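Local coordinates for protein histidinol-phosphate aminotransferase (Clostridium acetobutylicum, PDB 3FTB) that probably transfers amino groups between amino acids and keto acids with pyridoxal 5'-phosphate as cofactor, at residues L102-S107 / E136-K141; S125-D128 / C132-Y135; D314-E319 / K355-N360. All coordinates share one frame; numbering follows the deposited sequence.

Contact 1: residues L102-S107 / E136-K141; sequences LIIVPS and EDIISK
Ile138 and Lys141 on helix 135-141 pack against Leu102 and Ile104 of strand 100-105, a helix-on-sheet contact in the seven-stranded alpha/beta core of the fold type I aminotransferases. Segment 136-141 of the helix runs nearly antiparallel to strand residues 102-105, at 165°, with the axes of these two short pieces 10.4 Å apart at closest. Early in the helix, Asp137 does not touch the strand segment and bears on the contact through Lys141. Ile138 then fills the middle of the interface: its CG2 lies 3.9 Å from Leu102 CD2, while CD1 reaches along the strand to within 3.9 Å of Ile104 CG1. In both pairs the side chains cross at about a right angle. Phe166 and Val169 of helix 163-176 also touch Ile138. Lys141, a turn later, puts its aliphatic part across Leu102. With Leu102 CG anti to the backbone N (chi1 -178°), the leucine fork divides, CD2 serving Ile138 and CD1 serving Lys141. The 3.3 Å between Leu102 CD1 and Lys141 CD is tighter than van der Waals contact and is doubtful in detail. Bent at its last torsion, the lysine turns NZ back to Asp137 in a salt bridge, meeting OD1 at 2.8 Å on the syn side, 24° out of the carboxylate plane.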
loop_
_atom_site.group_PDB
_atom_site.type_symbol
_atom_site.label_atom_id
_atom_site.label_comp_id
_atom_site.label_asym_id
_atom_site.label_seq_id
_atom_site.Cartn_x
_atom_site.Cartn_y
_atom_site.Cartn_z
ATOM N N LEU A 102 20.613 10.678 13.212
ATOM C CA LEU A 102 21.749 9.826 13.550
ATOM C C LEU A 102 21.395 8.382 13.204
ATOM O O LEU A 102 20.459 7.816 13.778
ATOM C CB LEU A 102 22.058 9.925 15.049
ATOM C CG LEU A 102 23.247 9.151 15.618
ATOM C CD1 LEU A 102 24.495 9.912 15.323
ATOM C CD2 LEU A 102 23.063 8.994 17.123
ATOM N N ILE A 103 22.128 7.789 12.265
ATOM C CA ILE A 103 21.914 6.389 11.931
ATOM C C ILE A 103 23.022 5.551 12.544
ATOM O O ILE A 103 24.203 5.784 12.290
ATOM C CB ILE A 103 21.833 6.141 10.407
ATOM C CG1 ILE A 103 20.911 7.163 9.744
ATOM C CG2 ILE A 103 21.319 4.731 10.137
ATOM C CD1 ILE A 103 20.762 6.987 8.251
ATOM N N ILE A 104 22.632 4.614 13.404
ATOM C CA ILE A 104 23.572 3.678 13.985
ATOM C C ILE A 104 23.854 2.634 12.922
ATOM O O ILE A 104 22.928 2.075 12.326
ATOM C CB ILE A 104 23.022 3.003 15.255
ATOM C CG1 ILE A 104 23.204 3.923 16.462
ATOM C CG2 ILE A 104 23.765 1.693 15.519
ATOM C CD1 ILE A 104 22.803 5.353 16.214
ATOM N N VAL A 105 25.133 2.365 12.697
ATOM C CA VAL A 105 25.550 1.601 11.538
ATOM C C VAL A 105 26.798 0.778 11.922
ATOM O O VAL A 105 27.573 1.211 12.776
ATOM C CB VAL A 105 25.813 2.581 10.370
ATOM C CG1 VAL A 105 27.203 3.205 10.498
ATOM C CG2 VAL A 105 25.613 1.900 9.028
ATOM N N PRO A 106 26.981 -0.424 11.327
ATOM C CA PRO A 106 26.164 -1.077 10.290
ATOM C C PRO A 106 24.674 -1.100 10.642
ATOM O O PRO A 106 24.329 -1.108 11.836
ATOM C CB PRO A 106 26.709 -2.512 10.266
ATOM C CG PRO A 106 28.053 -2.425 10.844
ATOM C CD PRO A 106 28.045 -1.314 11.826
ATOM N N SER A 107 23.809 -1.084 9.628
ATOM C CA SER A 107 22.377 -1.262 9.843
ATOM C C SER A 107 21.630 -1.523 8.533
ATOM O O SER A 107 22.198 -1.428 7.453
ATOM C CB SER A 107 21.781 -0.035 10.533
ATOM O OG SER A 107 21.886 1.096 9.683
ATOM N N GLU A 136 27.770 6.050 24.499
ATOM C CA GLU A 136 28.367 7.328 24.853
ATOM C C GLU A 136 28.519 8.233 23.637
ATOM O O GLU A 136 28.565 9.458 23.769
ATOM C CB GLU A 136 29.727 7.107 25.515
ATOM C CG GLU A 136 29.996 8.070 26.644
ATOM C CD GLU A 136 29.037 7.876 27.792
ATOM O OE1 GLU A 136 28.873 6.720 28.242
ATOM O OE2 GLU A 136 28.440 8.876 28.237
ATOM N N ASP A 137 28.611 7.626 22.455
ATOM C CA ASP A 137 28.683 8.381 21.203
ATOM C C ASP A 137 27.304 8.880 20.787
ATOM O O ASP A 137 27.150 10.027 20.367
ATOM C CB ASP A 137 29.281 7.533 20.081
ATOM C CG ASP A 137 29.565 8.343 18.829
ATOM O OD1 ASP A 137 30.235 9.392 18.940
ATOM O OD2 ASP A 137 29.121 7.937 17.735
ATOM N N ILE A 138 26.301 8.012 20.893
ATOM C CA ILE A 138 24.931 8.434 20.642
ATOM C C ILE A 138 24.620 9.656 21.505
ATOM O O ILE A 138 24.084 10.653 21.014
ATOM C CB ILE A 138 23.916 7.306 20.927
ATOM C CG1 ILE A 138 24.128 6.140 19.961
ATOM C CG2 ILE A 138 22.479 7.835 20.831
ATOM C CD1 ILE A 138 23.239 4.950 20.240
ATOM N N ILE A 139 24.977 9.574 22.786
ATOM C CA ILE A 139 24.843 10.699 23.705
ATOM C C ILE A 139 25.530 11.947 23.154
ATOM O O ILE A 139 24.911 13.004 23.034
ATOM C CB ILE A 139 25.481 10.395 25.073
ATOM C CG1 ILE A 139 24.918 9.104 25.679
ATOM C CG2 ILE A 139 25.283 11.570 26.011
ATOM C CD1 ILE A 139 23.718 9.303 26.562
ATOM N N SER A 140 26.811 11.813 22.819
ATOM C CA SER A 140 27.628 12.957 22.424
ATOM C C SER A 140 27.231 13.552 21.079
ATOM O O SER A 140 27.843 14.513 20.621
ATOM C CB SER A 140 29.103 12.567 22.402
ATOM O OG SER A 140 29.348 11.581 21.417
ATOM N N LYS A 141 26.213 12.977 20.447
ATOM C CA LYS A 141 25.765 13.422 19.127
ATOM C C LYS A 141 24.305 13.873 19.124
ATOM O O LYS A 141 23.808 14.392 18.124
ATOM C CB LYS A 141 25.911 12.291 18.102
ATOM C CG LYS A 141 27.320 12.018 17.629
ATOM C CD LYS A 141 27.355 10.763 16.786
ATOM C CE LYS A 141 28.697 10.648 16.109
ATOM N NZ LYS A 141 29.707 11.290 16.982
#

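Contact 2: residues S125-D128 / C132-Y135; sequences SYLD and CIDY
Leu127 lays its CD2 methyl over the backbone of Ile133, 3.7 Å from Ile133 N, and also touches Ile133 CG1. Beside this apolar overlap the chain closes on itself, in the tight connection that turns strand 121-126 into helix 135-141. Asp128 is gripped twice by one residue: its N donates to Cys132 O at 2.9 Å, and its OD1 receives Cys132 N at 2.9 Å. Both bonds are nearly straight at the hydrogen, 165° in the first, but they differ in how the acceptor is met: Cys132 N reaches the carboxylate from above, 49° out of its plane. Asp128 CG stands between the backbone N and the carbonyl carbon (chi1 76°), which folds the acid back over the turn, where OD1 also takes Asn130 N in an Asx turn. One carboxylate oxygen thus holds two amides of the loop.

At the strand end a water replaces direct pairing. It accepts from Asp134 N at 2.7 Å and donates to Ser125 OG and, weakly, to Tyr126 O; Ser125 OG is itself bonded to Asp137. Asp134 occupies the N-cap of the helix, with OD1 bonded weakly to Asp137 N. Strand 100-105 flanks the first segment, joined by backbone bonds from Ser125 and Leu127, while Ile133 leans on Ile138 of helix 135-141 and Tyr135 on Phe166 of helix 163-176.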
loop_
_atom_site.group_PDB
_atom_site.type_symbol
_atom_site.label_atom_id
_atom_site.label_comp_id
_atom_site.label_asym_id
_atom_site.label_seq_id
_atom_site.Cartn_x
_atom_site.Cartn_y
_atom_site.Cartn_z
ATOM N N SER A 125 26.666 6.821 13.689
ATOM C CA SER A 125 27.287 6.292 14.895
ATOM C C SER A 125 27.611 4.815 14.668
ATOM O O SER A 125 26.719 4.003 14.363
ATOM C CB SER A 125 26.393 6.469 16.128
ATOM O OG SER A 125 27.044 5.986 17.297
ATOM N N TYR A 126 28.889 4.474 14.798
ATOM C CA TYR A 126 29.351 3.134 14.454
ATOM C C TYR A 126 29.370 2.179 15.642
ATOM O O TYR A 126 29.855 2.525 16.723
ATOM C CB TYR A 126 30.751 3.209 13.847
ATOM C CG TYR A 126 30.796 3.788 12.445
ATOM C CD1 TYR A 126 30.726 5.156 12.236
ATOM C CD2 TYR A 126 30.915 2.960 11.335
ATOM C CE1 TYR A 126 30.768 5.690 10.963
ATOM C CE2 TYR A 126 30.961 3.481 10.057
ATOM C CZ TYR A 126 30.887 4.849 9.873
ATOM O OH TYR A 126 30.930 5.371 8.596
ATOM N N LEU A 127 28.839 0.977 15.443
ATOM C CA LEU A 127 29.086 -0.105 16.387
ATOM C C LEU A 127 30.585 -0.327 16.477
ATOM O O LEU A 127 31.306 -0.193 15.477
ATOM C CB LEU A 127 28.422 -1.398 15.922
ATOM C CG LEU A 127 26.930 -1.414 15.601
ATOM C CD1 LEU A 127 26.565 -2.795 15.089
ATOM C CD2 LEU A 127 26.112 -1.044 16.821
ATOM N N ASP A 128 31.057 -0.684 17.665
ATOM C CA ASP A 128 32.481 -0.909 17.858
ATOM C C ASP A 128 32.928 -2.220 17.200
ATOM O O ASP A 128 32.189 -2.795 16.390
ATOM C CB ASP A 128 32.835 -0.870 19.343
ATOM C CG ASP A 128 32.425 -2.138 20.088
ATOM O OD1 ASP A 128 31.859 -3.062 19.465
ATOM O OD2 ASP A 128 32.679 -2.215 21.308
ATOM N N CYS A 132 29.010 -3.730 19.271
ATOM C CA CYS A 132 28.327 -3.078 20.389
ATOM C C CYS A 132 28.053 -1.613 20.096
ATOM O O CYS A 132 28.901 -0.914 19.540
ATOM C CB CYS A 132 29.159 -3.171 21.677
ATOM S SG CYS A 132 29.352 -4.850 22.296
ATOM N N ILE A 133 26.868 -1.157 20.484
ATOM C CA ILE A 133 26.507 0.250 20.394
ATOM C C ILE A 133 27.520 1.094 21.166
ATOM O O ILE A 133 27.987 0.703 22.248
ATOM C CB ILE A 133 25.072 0.491 20.954
ATOM C CG1 ILE A 133 24.029 -0.186 20.067
ATOM C CG2 ILE A 133 24.757 1.979 21.079
ATOM C CD1 ILE A 133 22.685 -0.284 20.708
ATOM N N ASP A 134 27.871 2.244 20.601
ATOM C CA ASP A 134 28.674 3.224 21.320
ATOM C C ASP A 134 27.702 4.199 22.001
ATOM O O ASP A 134 27.482 5.319 21.524
ATOM C CB ASP A 134 29.597 3.954 20.343
ATOM C CG ASP A 134 30.709 4.736 21.041
ATOM O OD1 ASP A 134 30.637 4.928 22.276
ATOM O OD2 ASP A 134 31.657 5.163 20.338
ATOM N N TYR A 135 27.097 3.763 23.104
ATOM C CA TYR A 135 26.048 4.557 23.746
ATOM C C TYR A 135 26.533 5.957 24.042
ATOM O O TYR A 135 25.806 6.929 23.855
ATOM C CB TYR A 135 25.546 3.893 25.027
ATOM C CG TYR A 135 24.934 2.545 24.776
ATOM C CD1 TYR A 135 23.639 2.437 24.300
ATOM C CD2 TYR A 135 25.657 1.378 24.992
ATOM C CE1 TYR A 135 23.071 1.200 24.053
ATOM C CE2 TYR A 135 25.095 0.139 24.754
ATOM C CZ TYR A 135 23.808 0.055 24.277
ATOM O OH TYR A 135 23.242 -1.175 24.026
HETATM O O HOH W 1 27.168 3.048 18.175
#

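Contact 3: residues D314-E319 / K355-N360; sequences DSLLKE and KGVENN
Leu316 and Val357 meet at about a right angle, one methyl against another, where helix 309-317 and the closing helix 344-359 lie side by side. Both belong to the smaller alpha/beta unit of the fold type I aminotransferase architecture, whose mixed sheet includes strand 321-325. The touching groups are Leu316 CD2 and Val357 CG2, 4.0 Å apart, an ordinary apolar distance without strain.

The two side chains reach this point differently. Val357 sets out straight toward the other helix, and its short branched head presents CG2 to the leucine, while CG1, anti to the backbone N (chi1 178°), takes a different direction. Leu316 starts obliquely and has to extend to arrive: CG lies anti to the carbonyl carbon (chi1 -61°), and CD2 is the methyl that reaches furthest across. The end of the leucine therefore lies across the valine branch, and the pair touches at a single methyl contact. The area buried is correspondingly small, 88 Å² over both sides.

Leu316 is the buried partner. It is also covered by Ala353 and Leu354, one turn earlier on helix 344-359, and rests on Ile321 and Ile323 of the sheet strand beneath, so Val357 is one of several apolar neighbours of Leu316. Val357 has a further neighbour in Ile307.

Ser315 supplies the outer margin. Its CB points at the other helix, but its hydroxyl is tied by a weak hydrogen bond to Lys311 O in its own helix and makes no polar link to the other segment. Consequently the serine acts through carbon alone, with Ser315 CB 4.4 Å from Val357 CG2; seen from that methyl, Ser315 CB and Leu316 CD2 lie about 77° apart.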
loop_
_atom_site.group_PDB
_atom_site.type_symbol
_atom_site.label_atom_id
_atom_site.label_comp_id
_atom_site.label_asym_id
_atom_site.label_seq_id
_atom_site.Cartn_x
_atom_site.Cartn_y
_atom_site.Cartn_z
ATOM N N ASP A 314 29.966 -17.161 -4.088
ATOM C CA ASP A 314 30.025 -17.754 -5.428
ATOM C C ASP A 314 30.209 -19.264 -5.394
ATOM O O ASP A 314 29.837 -19.965 -6.331
ATOM C CB ASP A 314 31.136 -17.113 -6.256
ATOM C CG ASP A 314 30.718 -15.785 -6.860
ATOM O OD1 ASP A 314 29.516 -15.621 -7.163
ATOM O OD2 ASP A 314 31.596 -14.912 -7.045
ATOM N N SER A 315 30.795 -19.761 -4.310
ATOM C CA SER A 315 30.901 -21.200 -4.090
ATOM C C SER A 315 29.537 -21.812 -3.757
ATOM O O SER A 315 29.071 -22.732 -4.433
ATOM C CB SER A 315 31.906 -21.506 -2.975
ATOM O OG SER A 315 33.227 -21.614 -3.479
ATOM N N LEU A 316 28.901 -21.294 -2.711
ATOM C CA LEU A 316 27.593 -21.786 -2.283
ATOM C C LEU A 316 26.510 -21.622 -3.352
ATOM O O LEU A 316 25.572 -22.420 -3.425
ATOM C CB LEU A 316 27.160 -21.087 -0.992
ATOM C CG LEU A 316 28.091 -21.320 0.195
ATOM C CD1 LEU A 316 27.602 -20.575 1.426
ATOM C CD2 LEU A 316 28.191 -22.806 0.474
ATOM N N LEU A 317 26.621 -20.579 -4.168
ATOM C CA LEU A 317 25.624 -20.360 -5.201
ATOM C C LEU A 317 25.616 -21.589 -6.102
ATOM O O LEU A 317 24.558 -22.056 -6.526
ATOM C CB LEU A 317 25.948 -19.105 -6.005
ATOM C CG LEU A 317 24.813 -18.112 -6.230
ATOM C CD1 LEU A 317 25.157 -17.184 -7.389
ATOM C CD2 LEU A 317 23.508 -18.850 -6.487
ATOM N N LYS A 318 26.813 -22.106 -6.380
ATOM C CA LYS A 318 26.987 -23.323 -7.162
ATOM C C LYS A 318 26.089 -24.453 -6.663
ATOM O O LYS A 318 25.675 -25.317 -7.434
ATOM C CB LYS A 318 28.444 -23.773 -7.096
ATOM C CG LYS A 318 29.438 -22.815 -7.745
ATOM C CD LYS A 318 30.765 -23.523 -8.014
ATOM C CE LYS A 318 30.538 -24.799 -8.824
ATOM N NZ LYS A 318 31.706 -25.728 -8.844
ATOM N N GLU A 319 25.790 -24.427 -5.367
ATOM C CA GLU A 319 25.021 -25.475 -4.697
ATOM C C GLU A 319 23.591 -25.025 -4.435
ATOM O O GLU A 319 22.879 -25.629 -3.632
ATOM C CB GLU A 319 25.672 -25.820 -3.355
ATOM C CG GLU A 319 27.158 -26.068 -3.436
ATOM C CD GLU A 319 27.470 -27.444 -3.975
ATOM O OE1 GLU A 319 27.911 -27.547 -5.141
ATOM O OE2 GLU A 319 27.255 -28.426 -3.233
ATOM N N LYS A 355 31.018 -26.964 5.224
ATOM C CA LYS A 355 32.052 -27.947 5.493
ATOM C C LYS A 355 32.758 -28.401 4.207
ATOM O O LYS A 355 33.989 -28.542 4.166
ATOM C CB LYS A 355 31.435 -29.136 6.248
ATOM C CG LYS A 355 31.070 -28.824 7.691
ATOM C CD LYS A 355 29.938 -29.713 8.203
ATOM C CE LYS A 355 29.624 -29.432 9.672
ATOM N NZ LYS A 355 29.354 -27.986 9.958
ATOM N N GLY A 356 31.979 -28.627 3.151
ATOM C CA GLY A 356 32.554 -29.018 1.880
ATOM C C GLY A 356 33.443 -27.920 1.329
ATOM O O GLY A 356 34.436 -28.188 0.677
ATOM N N VAL A 357 33.080 -26.671 1.589
ATOM C CA VAL A 357 33.919 -25.553 1.190
ATOM C C VAL A 357 35.216 -25.588 1.989
ATOM O O VAL A 357 36.304 -25.520 1.402
ATOM C CB VAL A 357 33.216 -24.192 1.392
ATOM C CG1 VAL A 357 34.153 -23.049 1.007
ATOM C CG2 VAL A 357 31.924 -24.131 0.588
ATOM N N GLU A 358 35.095 -25.700 3.316
ATOM C CA GLU A 358 36.253 -25.771 4.198
ATOM C C GLU A 358 37.171 -26.908 3.757
ATOM O O GLU A 358 38.365 -26.701 3.542
ATOM C CB GLU A 358 35.823 -25.953 5.654
ATOM C CG GLU A 358 36.940 -26.409 6.576
ATOM C CD GLU A 358 37.933 -25.304 6.908
ATOM O OE1 GLU A 358 37.602 -24.118 6.704
ATOM O OE2 GLU A 358 39.046 -25.624 7.389
ATOM N N ASN A 359 36.599 -28.100 3.605
ATOM C CA ASN A 359 37.308 -29.240 3.037
ATOM C C ASN A 359 38.067 -28.893 1.763
ATOM O O ASN A 359 39.236 -29.260 1.598
ATOM C CB ASN A 359 36.334 -30.374 2.737
ATOM C CG ASN A 359 35.994 -31.178 3.959
ATOM O OD1 ASN A 359 36.240 -30.748 5.084
ATOM N ND2 ASN A 359 35.434 -32.362 3.750
ATOM N N ASN A 360 37.394 -28.197 0.854
ATOM C CA ASN A 360 38.002 -27.870 -0.422
ATOM C C ASN A 360 38.871 -26.617 -0.359
ATOM O O ASN A 360 39.320 -26.103 -1.384
ATOM C CB ASN A 360 36.931 -27.723 -1.495
ATOM C CG ASN A 360 37.509 -27.781 -2.893
ATOM O OD1 ASN A 360 38.486 -28.491 -3.144
ATOM N ND2 ASN A 360 36.911 -27.032 -3.811
#

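How the contacts relate
Contacts 1 and 2 are neighbours, their centres about 6 Å apart. Contact 1 joins strand 100-105 to helix 135-141; contact 2, nested inside the loop that contact 1 closes, joins the end of strand 121-126 to the loop leading into that helix, and the two strands are neighbours in one sheet. Ser125 to Asp137 and Ile133 to Ile138 link them directly. Contact 1 is buried and apolar, whereas contact 2, partly open at the end of the strand, relies on backbone bonds, a carboxylate and a water. Contact 3 stands apart on a different sheet unit, its nearest atoms about 20 Å from contact 1. It shares the apolar chemistry of contact 1 but joins two helices near the surface, with less area buried.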